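Local coordinates for protein UDP-glucose:anthocyanidin 3-O-glucosyltransferase (Clitoria ternatea, PDB 4REL) that belongs to the plant glycosyltransferases of the GT-B fold, with two Rossmann-like domains, and has kaempferol bound in this structure, at residues A[350-354]-A[355-359]; A[371-374]-A[375-379]; A[388-392]-A[393-397]. All blocks are in the same frame, centred on the assembly; numbering follows the deposited sequence.

Contact 1. Residues A[350-354]-A[355-359]; sequences MESVS and NGVPM
S352 meets V357 and M359 in a buried local contact where helix 346-354 ends and the chain turns toward strand 359-361. The hydroxyl of S352 carries much of it. Its OG lies anti to the backbone N (chi1 -154°), beside the carbonyl carbon. From there OG donates to V357 O at 2.9 Å, coming from above the carbonyl plane. The same helical residue is also held through its backbone. V357 N donates to S352 O at 3.0 Å, and the bond is nearly straight. N355 N donates to S352 O from the opposite face of that carbonyl. The turn is a Schellman motif. G356 leaves the helical region with a positive phi of 71°, a value that favours glycine. The two bonds of the motif are V357 N to S352 O and a weak one from G356 N to V353 O. N355 adds a side-chain bond: ND2 reaches back to E351 O at 2.8 Å, with the partner tilted from the amide plane. The carboxylate of E351 turns elsewhere, to Q328, S329 and N347. M359 closes the apolar side. Its SD lies 3.6 Å from S352 CB. The chain then bends at chi3 (-79°), and CE ends 3.7 Å from V353 CG1, the two side chains meeting at an oblique angle. F340 of strand 337-342 packs against S352, V357 and M359, while V418 of helix 409-425 lies against V353.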
ATOM      1  N   MET A 350       0.604   4.301  -5.893  1.00 10.93           N
ATOM      2  CA  MET A 350       1.049   3.539  -7.053  1.00 14.13           C
ATOM      3  C   MET A 350       0.170   3.834  -8.263  1.00 11.88           C
ATOM      4  O   MET A 350       0.675   4.085  -9.358  1.00 12.98           O
ATOM      5  CB  MET A 350       1.022   2.035  -6.728  1.00 15.40           C
ATOM      6  CG  MET A 350       1.560   1.132  -7.827  1.00 19.67           C
ATOM      7  SD  MET A 350       0.407   0.774  -9.181  1.00 24.09           S
ATOM      8  CE  MET A 350      -0.681  -0.436  -8.436  1.00 23.18           C
ATOM      9  N   GLU A 351      -1.147   3.809  -8.055  1.00 11.52           N
ATOM     10  CA  GLU A 351      -2.097   4.043  -9.133  1.00 10.24           C
ATOM     11  C   GLU A 351      -2.000   5.483  -9.619  1.00 12.79           C
ATOM     12  O   GLU A 351      -2.106   5.755 -10.815  1.00 12.59           O
ATOM     13  CB  GLU A 351      -3.534   3.724  -8.684  1.00 14.79           C
ATOM     14  CG  GLU A 351      -3.813   2.225  -8.550  1.00 19.39           C
ATOM     15  CD  GLU A 351      -5.222   1.906  -8.071  1.00 25.85           C
ATOM     16  OE1 GLU A 351      -5.970   2.832  -7.702  1.00 30.49           O
ATOM     17  OE2 GLU A 351      -5.581   0.712  -8.053  1.00 32.72           O
ATOM     18  N   SER A 352      -1.799   6.409  -8.694  1.00  9.46           N
ATOM     19  CA  SER A 352      -1.728   7.812  -9.095  1.00  9.79           C
ATOM     20  C   SER A 352      -0.492   8.087  -9.955  1.00 11.45           C
ATOM     21  O   SER A 352      -0.590   8.701 -11.025  1.00 10.51           O
ATOM     22  CB  SER A 352      -1.740   8.717  -7.869  1.00  9.40           C
ATOM     23  OG  SER A 352      -2.250   9.999  -8.200  1.00 12.50           O
ATOM     24  N   VAL A 353       0.672   7.628  -9.508  1.00  9.88           N
ATOM     25  CA  VAL A 353       1.891   7.955 -10.247  1.00 11.06           C
ATOM     26  C   VAL A 353       1.960   7.212 -11.576  1.00 11.45           C
ATOM     27  O   VAL A 353       2.513   7.723 -12.546  1.00 11.73           O
ATOM     28  CB  VAL A 353       3.190   7.734  -9.427  1.00 12.07           C
ATOM     29  CG1 VAL A 353       3.194   8.620  -8.175  1.00 13.69           C
ATOM     30  CG2 VAL A 353       3.366   6.270  -9.058  1.00 14.14           C
ATOM     31  N   SER A 354       1.383   6.018 -11.636  1.00 11.77           N
ATOM     32  CA  SER A 354       1.430   5.264 -12.883  1.00 11.83           C
ATOM     33  C   SER A 354       0.508   5.882 -13.932  1.00 11.80           C
ATOM     34  O   SER A 354       0.641   5.610 -15.121  1.00 13.26           O
ATOM     35  CB  SER A 354       1.113   3.779 -12.660  1.00 16.71           C
ATOM     36  OG  SER A 354      -0.186   3.609 -12.137  1.00 23.35           O
ATOM     37  N   ASN A 355      -0.410   6.741 -13.490  1.00 10.98           N
ATOM     38  CA  ASN A 355      -1.340   7.397 -14.401  1.00 13.82           C
ATOM     39  C   ASN A 355      -1.067   8.883 -14.640  1.00 14.47           C
ATOM     40  O   ASN A 355      -1.830   9.551 -15.341  1.00 15.70           O
ATOM     41  CB  ASN A 355      -2.779   7.199 -13.917  1.00 14.55           C
ATOM     42  CG  ASN A 355      -3.284   5.801 -14.173  1.00 15.87           C
ATOM     43  OD1 ASN A 355      -3.465   5.401 -15.325  1.00 17.28           O
ATOM     44  ND2 ASN A 355      -3.521   5.044 -13.106  1.00 13.59           N
ATOM     45  N   GLY A 356       0.014   9.398 -14.061  1.00 10.29           N
ATOM     46  CA  GLY A 356       0.388  10.795 -14.232  1.00  8.35           C
ATOM     47  C   GLY A 356      -0.523  11.783 -13.512  1.00 13.40           C
ATOM     48  O   GLY A 356      -0.666  12.929 -13.932  1.00 11.94           O
ATOM     49  N   VAL A 357      -1.140  11.356 -12.418  1.00 11.72           N
ATOM     50  CA  VAL A 357      -2.025  12.260 -11.688  1.00 11.17           C
ATOM     51  C   VAL A 357      -1.301  12.833 -10.477  1.00  9.38           C
ATOM     52  O   VAL A 357      -0.859  12.081  -9.602  1.00  9.78           O
ATOM     53  CB  VAL A 357      -3.313  11.559 -11.239  1.00  8.43           C
ATOM     54  CG1 VAL A 357      -4.183  12.534 -10.433  1.00 11.28           C
ATOM     55  CG2 VAL A 357      -4.069  11.055 -12.447  1.00  7.47           C
ATOM     56  N   PRO A 358      -1.170  14.167 -10.422  1.00 10.93           N
ATOM     57  CA  PRO A 358      -0.488  14.814  -9.297  1.00  7.61           C
ATOM     58  C   PRO A 358      -1.349  14.743  -8.038  1.00  9.36           C
ATOM     59  O   PRO A 358      -2.558  14.526  -8.142  1.00  8.20           O
ATOM     60  CB  PRO A 358      -0.323  16.260  -9.773  1.00 10.25           C
ATOM     61  CG  PRO A 358      -1.432  16.460 -10.744  1.00 12.81           C
ATOM     62  CD  PRO A 358      -1.601  15.138 -11.445  1.00 11.91           C
ATOM     63  N   MET A 359      -0.743  14.895  -6.863  1.00  7.78           N
ATOM     64  CA  MET A 359      -1.479  14.638  -5.624  1.00  9.38           C
ATOM     65  C   MET A 359      -1.483  15.792  -4.632  1.00 10.47           C
ATOM     66  O   MET A 359      -0.558  16.586  -4.591  1.00 11.76           O
ATOM     67  CB  MET A 359      -0.917  13.388  -4.942  1.00  9.23           C
ATOM     68  CG  MET A 359      -1.336  12.095  -5.621  1.00  7.70           C
ATOM     69  SD  MET A 359      -0.361  10.669  -5.118  1.00 11.63           S
ATOM     70  CE  MET A 359       1.126  10.917  -6.098  1.00 10.43           C
TER

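Contact 2. Residues A[371-374]-A[375-379]; sequences AARV and IQDIW
V374 O accepts two backbone N-H groups, from I378 N at 3.0 Å and W379 N at 2.9 Å, where helix 368-378 widens into a pi-type turn near its C-terminal end. Before that the bonding is regular, as in D377 N to R373 O. On one side, V374 CG1 sits over the centre of the six-membered ring of W379, 3.6 Å from its centroid. This is a CH-pi contact, 20° off the ring normal. The valine puts CG1 there by holding it anti to the backbone N (chi1 171°). Its other branch, CG2, meets I378 CD1 at 4.0 Å. A polar cluster lies elsewhere on the helix. R373 bends at chi2 and chi3, and NH1 forms a salt bridge with D377 OD2 at 3.1 Å, meeting it from above the carboxylate plane. D377 OD1 accepts from Q376 NE2 at 3.0 Å, so both carboxylate oxygens are engaged. A water accepts from R373 NH1 and from Q376 NE2. R373 NE makes a further salt bridge, to D177, which is the strongest polar partner of this side chain. The helix is the crossover of the beta-alpha-beta unit between strands 359-361 and 382-384. I375 packs on C361, Q376 OE1 accepts from I384 N, and W379 NE1 donates to L217 O while its ring lies against V349 of helix 346-354.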
ATOM      1  N   ALA A 371       5.328   8.545   2.421  1.00  8.71           N
ATOM      2  CA  ALA A 371       4.837   8.666   1.059  1.00 10.88           C
ATOM      3  C   ALA A 371       4.579  10.119   0.691  1.00  8.96           C
ATOM      4  O   ALA A 371       4.960  10.565  -0.401  1.00 10.54           O
ATOM      5  CB  ALA A 371       3.575   7.823   0.863  1.00 10.29           C
ATOM      6  N   ALA A 372       3.939  10.857   1.600  1.00  9.92           N
ATOM      7  CA  ALA A 372       3.606  12.250   1.345  1.00 11.22           C
ATOM      8  C   ALA A 372       4.884  13.057   1.116  1.00 11.15           C
ATOM      9  O   ALA A 372       4.948  13.890   0.209  1.00  9.06           O
ATOM     10  CB  ALA A 372       2.788  12.837   2.503  1.00  8.27           C
ATOM     11  N   ARG A 373       5.897  12.818   1.941  1.00 13.42           N
ATOM     12  CA  ARG A 373       7.173  13.522   1.795  1.00 12.09           C
ATOM     13  C   ARG A 373       7.863  13.181   0.472  1.00  9.25           C
ATOM     14  O   ARG A 373       8.423  14.061  -0.186  1.00 11.88           O
ATOM     15  CB  ARG A 373       8.114  13.212   2.970  1.00 12.62           C
ATOM     16  CG  ARG A 373       9.484  13.930   2.886  1.00 11.60           C
ATOM     17  CD  ARG A 373       9.329  15.450   3.029  1.00  9.42           C
ATOM     18  NE  ARG A 373       8.620  15.762   4.262  1.00 11.28           N
ATOM     19  CZ  ARG A 373       7.995  16.908   4.509  1.00 13.63           C
ATOM     20  NH1 ARG A 373       8.001  17.887   3.611  1.00 15.40           N
ATOM     21  NH2 ARG A 373       7.363  17.073   5.660  1.00 15.77           N
ATOM     22  N   VAL A 374       7.859  11.901   0.097  1.00  9.67           N
ATOM     23  CA  VAL A 374       8.469  11.491  -1.168  1.00  8.65           C
ATOM     24  C   VAL A 374       7.746  12.184  -2.322  1.00 11.01           C
ATOM     25  O   VAL A 374       8.366  12.740  -3.238  1.00 10.69           O
ATOM     26  CB  VAL A 374       8.454   9.953  -1.345  1.00 10.93           C
ATOM     27  CG1 VAL A 374       8.897   9.563  -2.752  1.00 12.75           C
ATOM     28  CG2 VAL A 374       9.351   9.286  -0.306  1.00 12.59           C
ATOM     29  N   ILE A 375       6.422  12.190  -2.246  1.00  9.73           N
ATOM     30  CA  ILE A 375       5.612  12.814  -3.286  1.00 12.05           C
ATOM     31  C   ILE A 375       5.945  14.304  -3.446  1.00 11.35           C
ATOM     32  O   ILE A 375       6.152  14.797  -4.554  1.00 10.98           O
ATOM     33  CB  ILE A 375       4.107  12.620  -2.989  1.00 10.93           C
ATOM     34  CG1 ILE A 375       3.691  11.193  -3.352  1.00  9.05           C
ATOM     35  CG2 ILE A 375       3.275  13.619  -3.776  1.00 11.45           C
ATOM     36  CD1 ILE A 375       2.380  10.738  -2.706  1.00 11.48           C
ATOM     37  N   GLN A 376       6.006  15.027  -2.336  1.00  9.56           N
ATOM     38  CA  GLN A 376       6.238  16.464  -2.418  1.00  9.85           C
ATOM     39  C   GLN A 376       7.693  16.843  -2.700  1.00 15.38           C
ATOM     40  O   GLN A 376       7.954  17.731  -3.514  1.00 15.01           O
ATOM     41  CB  GLN A 376       5.804  17.165  -1.132  1.00  9.17           C
ATOM     42  CG  GLN A 376       5.913  18.694  -1.222  1.00 12.53           C
ATOM     43  CD  GLN A 376       5.553  19.390   0.073  1.00 14.24           C
ATOM     44  OE1 GLN A 376       4.382  19.701   0.329  1.00 13.80           O
ATOM     45  NE2 GLN A 376       6.567  19.645   0.909  1.00 13.22           N
ATOM     46  N   ASP A 377       8.637  16.204  -2.012  1.00 12.42           N
ATOM     47  CA  ASP A 377      10.021  16.715  -1.992  1.00 12.07           C
ATOM     48  C   ASP A 377      11.034  15.921  -2.811  1.00 16.17           C
ATOM     49  O   ASP A 377      12.129  16.410  -3.106  1.00 15.42           O
ATOM     50  CB  ASP A 377      10.513  16.868  -0.548  1.00 13.40           C
ATOM     51  CG  ASP A 377       9.848  18.025   0.173  1.00 17.04           C
ATOM     52  OD1 ASP A 377       9.056  18.747  -0.460  1.00 17.04           O
ATOM     53  OD2 ASP A 377      10.124  18.216   1.375  1.00 16.82           O
ATOM     54  N   ILE A 378      10.668  14.705  -3.187  1.00 13.59           N
ATOM     55  CA  ILE A 378      11.561  13.875  -3.980  1.00 11.77           C
ATOM     56  C   ILE A 378      11.073  13.776  -5.429  1.00 15.24           C
ATOM     57  O   ILE A 378      11.711  14.314  -6.339  1.00 15.94           O
ATOM     58  CB  ILE A 378      11.759  12.493  -3.333  1.00 13.34           C
ATOM     59  CG1 ILE A 378      12.404  12.666  -1.955  1.00 15.31           C
ATOM     60  CG2 ILE A 378      12.622  11.603  -4.217  1.00 17.11           C
ATOM     61  CD1 ILE A 378      12.664  11.341  -1.231  1.00 18.35           C
ATOM     62  N   TRP A 379       9.935  13.118  -5.643  1.00 14.05           N
ATOM     63  CA  TRP A 379       9.323  13.076  -6.975  1.00 13.00           C
ATOM     64  C   TRP A 379       8.830  14.442  -7.433  1.00 14.56           C
ATOM     65  O   TRP A 379       8.786  14.719  -8.638  1.00 15.05           O
ATOM     66  CB  TRP A 379       8.135  12.122  -6.985  1.00 10.31           C
ATOM     67  CG  TRP A 379       8.461  10.708  -6.630  1.00 13.40           C
ATOM     68  CD1 TRP A 379       9.673  10.084  -6.736  1.00 21.05           C
ATOM     69  CD2 TRP A 379       7.556   9.739  -6.097  1.00 10.91           C
ATOM     70  NE1 TRP A 379       9.566   8.777  -6.315  1.00 19.32           N
ATOM     71  CE2 TRP A 379       8.278   8.544  -5.911  1.00 19.11           C
ATOM     72  CE3 TRP A 379       6.196   9.762  -5.771  1.00 15.11           C
ATOM     73  CZ2 TRP A 379       7.687   7.387  -5.404  1.00 20.61           C
ATOM     74  CZ3 TRP A 379       5.613   8.622  -5.266  1.00 16.18           C
ATOM     75  CH2 TRP A 379       6.357   7.447  -5.084  1.00 22.02           C
TER
HETATM   76  O   HOH W   1       6.333  20.331   3.996  1.00 23.96           O

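Contact 3. Residues A[388-392]-A[393-397]; sequences KVFTK and NGFVK
F390 and F395 form the tight half of this local contact, where the loop after strand 382-384 enters helix 392-403. Their side chains lie side by side and point the same way. The rings make an edge-to-face pair, with the edge of F390 toward the face of F395. Centroids are 5.1 Å apart and the planes are at 57°. F390 CE1 stands over the centre of the F395 ring, 4.1 Å above its plane. Both rings are buried against V341 and V385, and helix 279-292 adds V285 and A288. The polar side is looser. N393 is exposed, and K392 has two conformers, so its place beside N393 is not fixed. The backbone bonds are regular: T391 O accepts from F395 N at 3.0 Å, and K392 O from V396 N. T391 OG1, between its backbone N and carbonyl carbon (chi1 63°), accepts from G394 N at 3.0 Å. With T391 at the N-cap, this is a side-chain helix cap, here opening a helix that packs beside the parallel sheet of one Rossmann-like domain of a GT-B enzyme.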
ATOM      1  N   LYS A 388      -1.149  20.981   6.740  1.00 17.85           N
ATOM      2  CA  LYS A 388      -0.878  19.598   7.160  1.00 19.36           C
ATOM      3  C   LYS A 388      -2.118  18.848   7.644  1.00 19.52           C
ATOM      4  O   LYS A 388      -2.074  17.646   7.917  1.00 19.34           O
ATOM      5  CB  LYS A 388       0.254  19.526   8.190  1.00 30.83           C
ATOM      6  CG  LYS A 388       1.539  20.196   7.728  1.00 37.87           C
ATOM      7  CD  LYS A 388       2.554  20.297   8.855  1.00 42.20           C
ATOM      8  CE  LYS A 388       3.775  21.101   8.425  1.00 43.99           C
ATOM      9  NZ  LYS A 388       4.896  20.997   9.404  1.00 39.17           N
ATOM     10  N   VAL A 389      -3.218  19.579   7.773  1.00 14.17           N
ATOM     11  CA  VAL A 389      -4.521  18.995   8.036  1.00 11.17           C
ATOM     12  C   VAL A 389      -5.469  19.714   7.093  1.00 14.46           C
ATOM     13  O   VAL A 389      -5.175  20.828   6.645  1.00 16.18           O
ATOM     14  CB  VAL A 389      -4.975  19.205   9.507  1.00 18.81           C
ATOM     15  CG1 VAL A 389      -4.049  18.488  10.474  1.00 18.69           C
ATOM     16  CG2 VAL A 389      -5.031  20.690   9.837  1.00 17.70           C
ATOM     17  N   PHE A 390      -6.591  19.087   6.761  1.00 11.92           N
ATOM     18  CA  PHE A 390      -7.534  19.739   5.869  1.00 10.23           C
ATOM     19  C   PHE A 390      -8.178  20.922   6.561  1.00 13.93           C
ATOM     20  O   PHE A 390      -8.705  20.798   7.665  1.00 15.85           O
ATOM     21  CB  PHE A 390      -8.635  18.775   5.420  1.00 11.94           C
ATOM     22  CG  PHE A 390      -8.183  17.763   4.405  1.00 12.54           C
ATOM     23  CD1 PHE A 390      -7.729  18.168   3.154  1.00 15.48           C
ATOM     24  CD2 PHE A 390      -8.234  16.407   4.691  1.00 13.04           C
ATOM     25  CE1 PHE A 390      -7.322  17.231   2.206  1.00 16.38           C
ATOM     26  CE2 PHE A 390      -7.826  15.469   3.754  1.00 13.72           C
ATOM     27  CZ  PHE A 390      -7.375  15.878   2.513  1.00 14.96           C
ATOM     28  N   THR A 391      -8.106  22.074   5.912  1.00 13.09           N
ATOM     29  CA  THR A 391      -8.863  23.248   6.326  1.00 15.14           C
ATOM     30  C   THR A 391      -9.476  23.780   5.049  1.00 16.43           C
ATOM     31  O   THR A 391      -8.988  23.484   3.965  1.00 15.51           O
ATOM     32  CB  THR A 391      -7.964  24.346   6.897  1.00 15.43           C
ATOM     33  OG1 THR A 391      -7.074  24.808   5.871  1.00 14.15           O
ATOM     34  CG2 THR A 391      -7.146  23.831   8.085  1.00 16.55           C
ATOM     35  N   LYS A 392     -10.523  24.582   5.150  1.00 13.84           N
ATOM     36  CA  LYS A 392     -11.151  25.121   3.941  0.50 14.26           C
ATOM     37  C   LYS A 392     -10.188  25.981   3.130  1.00 12.74           C
ATOM     38  O   LYS A 392      -9.943  25.713   1.960  1.00 14.69           O
ATOM     39  CB  LYS A 392     -12.420  25.914   4.262  0.50 16.11           C
ATOM     40  CG  LYS A 392     -13.105  26.487   3.019  0.50 16.66           C
ATOM     41  CD  LYS A 392     -14.341  27.300   3.378  0.50 18.35           C
ATOM     42  CE  LYS A 392     -13.982  28.530   4.189  0.50 19.45           C
ATOM     43  NZ  LYS A 392     -15.193  29.279   4.641  0.50 26.37           N
ATOM     44  N   ASN A 393      -9.621  27.008   3.747  1.00 14.21           N
ATOM     45  CA  ASN A 393      -8.744  27.905   3.005  1.00 15.82           C
ATOM     46  C   ASN A 393      -7.491  27.235   2.467  1.00 14.88           C
ATOM     47  O   ASN A 393      -7.100  27.475   1.332  1.00 17.30           O
ATOM     48  CB  ASN A 393      -8.399  29.143   3.843  1.00 18.66           C
ATOM     49  CG  ASN A 393      -9.608  30.047   4.069  1.00 36.01           C
ATOM     50  OD1 ASN A 393     -10.638  29.909   3.399  1.00 35.61           O
ATOM     51  ND2 ASN A 393      -9.485  30.979   5.013  1.00 42.76           N
ATOM     52  N   GLY A 394      -6.881  26.370   3.272  1.00 14.29           N
ATOM     53  CA  GLY A 394      -5.654  25.707   2.861  1.00 12.14           C
ATOM     54  C   GLY A 394      -5.862  24.755   1.701  1.00 14.89           C
ATOM     55  O   GLY A 394      -5.079  24.730   0.756  1.00 13.90           O
ATOM     56  N   PHE A 395      -6.926  23.964   1.778  1.00 13.22           N
ATOM     57  CA  PHE A 395      -7.233  22.979   0.747  1.00 15.59           C
ATOM     58  C   PHE A 395      -7.633  23.674  -0.562  1.00 14.08           C
ATOM     59  O   PHE A 395      -7.238  23.229  -1.642  1.00 14.97           O
ATOM     60  CB  PHE A 395      -8.327  22.036   1.263  1.00 11.49           C
ATOM     61  CG  PHE A 395      -8.649  20.884   0.348  1.00 11.14           C
ATOM     62  CD1 PHE A 395      -7.728  20.401  -0.566  1.00 13.35           C
ATOM     63  CD2 PHE A 395      -9.889  20.278   0.425  1.00 12.62           C
ATOM     64  CE1 PHE A 395      -8.051  19.349  -1.395  1.00 12.43           C
ATOM     65  CE2 PHE A 395     -10.222  19.219  -0.400  1.00 13.57           C
ATOM     66  CZ  PHE A 395      -9.299  18.752  -1.312  1.00 10.29           C
ATOM     67  N   VAL A 396      -8.395  24.763  -0.470  1.00 11.14           N
ATOM     68  CA  VAL A 396      -8.726  25.541  -1.664  1.00 10.42           C
ATOM     69  C   VAL A 396      -7.447  26.003  -2.354  1.00 13.27           C
ATOM     70  O   VAL A 396      -7.333  25.928  -3.577  1.00 14.23           O
ATOM     71  CB  VAL A 396      -9.621  26.772  -1.334  1.00 13.60           C
ATOM     72  CG1 VAL A 396      -9.644  27.758  -2.495  1.00 15.22           C
ATOM     73  CG2 VAL A 396     -11.034  26.331  -1.007  1.00 10.28           C
ATOM     74  N   LYS A 397      -6.479  26.479  -1.569  1.00 12.38           N
ATOM     75  CA  LYS A 397      -5.211  26.921  -2.144  1.00 11.72           C
ATOM     76  C   LYS A 397      -4.483  25.776  -2.842  1.00 15.04           C
ATOM     77  O   LYS A 397      -3.984  25.958  -3.943  1.00 14.54           O
ATOM     78  CB  LYS A 397      -4.319  27.595  -1.095  1.00 14.54           C
ATOM     79  CG  LYS A 397      -4.856  28.956  -0.645  1.00 24.06           C
ATOM     80  CD  LYS A 397      -4.016  29.571   0.467  1.00 32.24           C
ATOM     81  CE  LYS A 397      -4.647  30.874   0.968  1.00 42.02           C
ATOM     82  NZ  LYS A 397      -3.813  31.543   2.005  1.00 47.07           N
TER

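How the contacts relate
All three contacts are local and belong to helices flanking the same parallel six-stranded sheet. Contact 1 is the most buried, while contacts 2 and 3 are partly buried and contact 3 lies farthest from the chain centre. Contacts 1 and 2 touch: M359 CE packs on I375 CD1 at 3.6 Å, and V353 CG1 on W379 CZ3 at 3.8 Å. Contact 3 touches neither, with nearest atoms about 8 Å from contact 1 and 6 Å from contact 2. Contacts 1 and 2 concern helix ends at the C-terminal side, and contact 3 a helix start. Only contact 2 has a salt bridge across its segments; contact 3 pairs aromatic rings, and contact 1 combines backbone, hydroxyl and amide bonds with methionine packing.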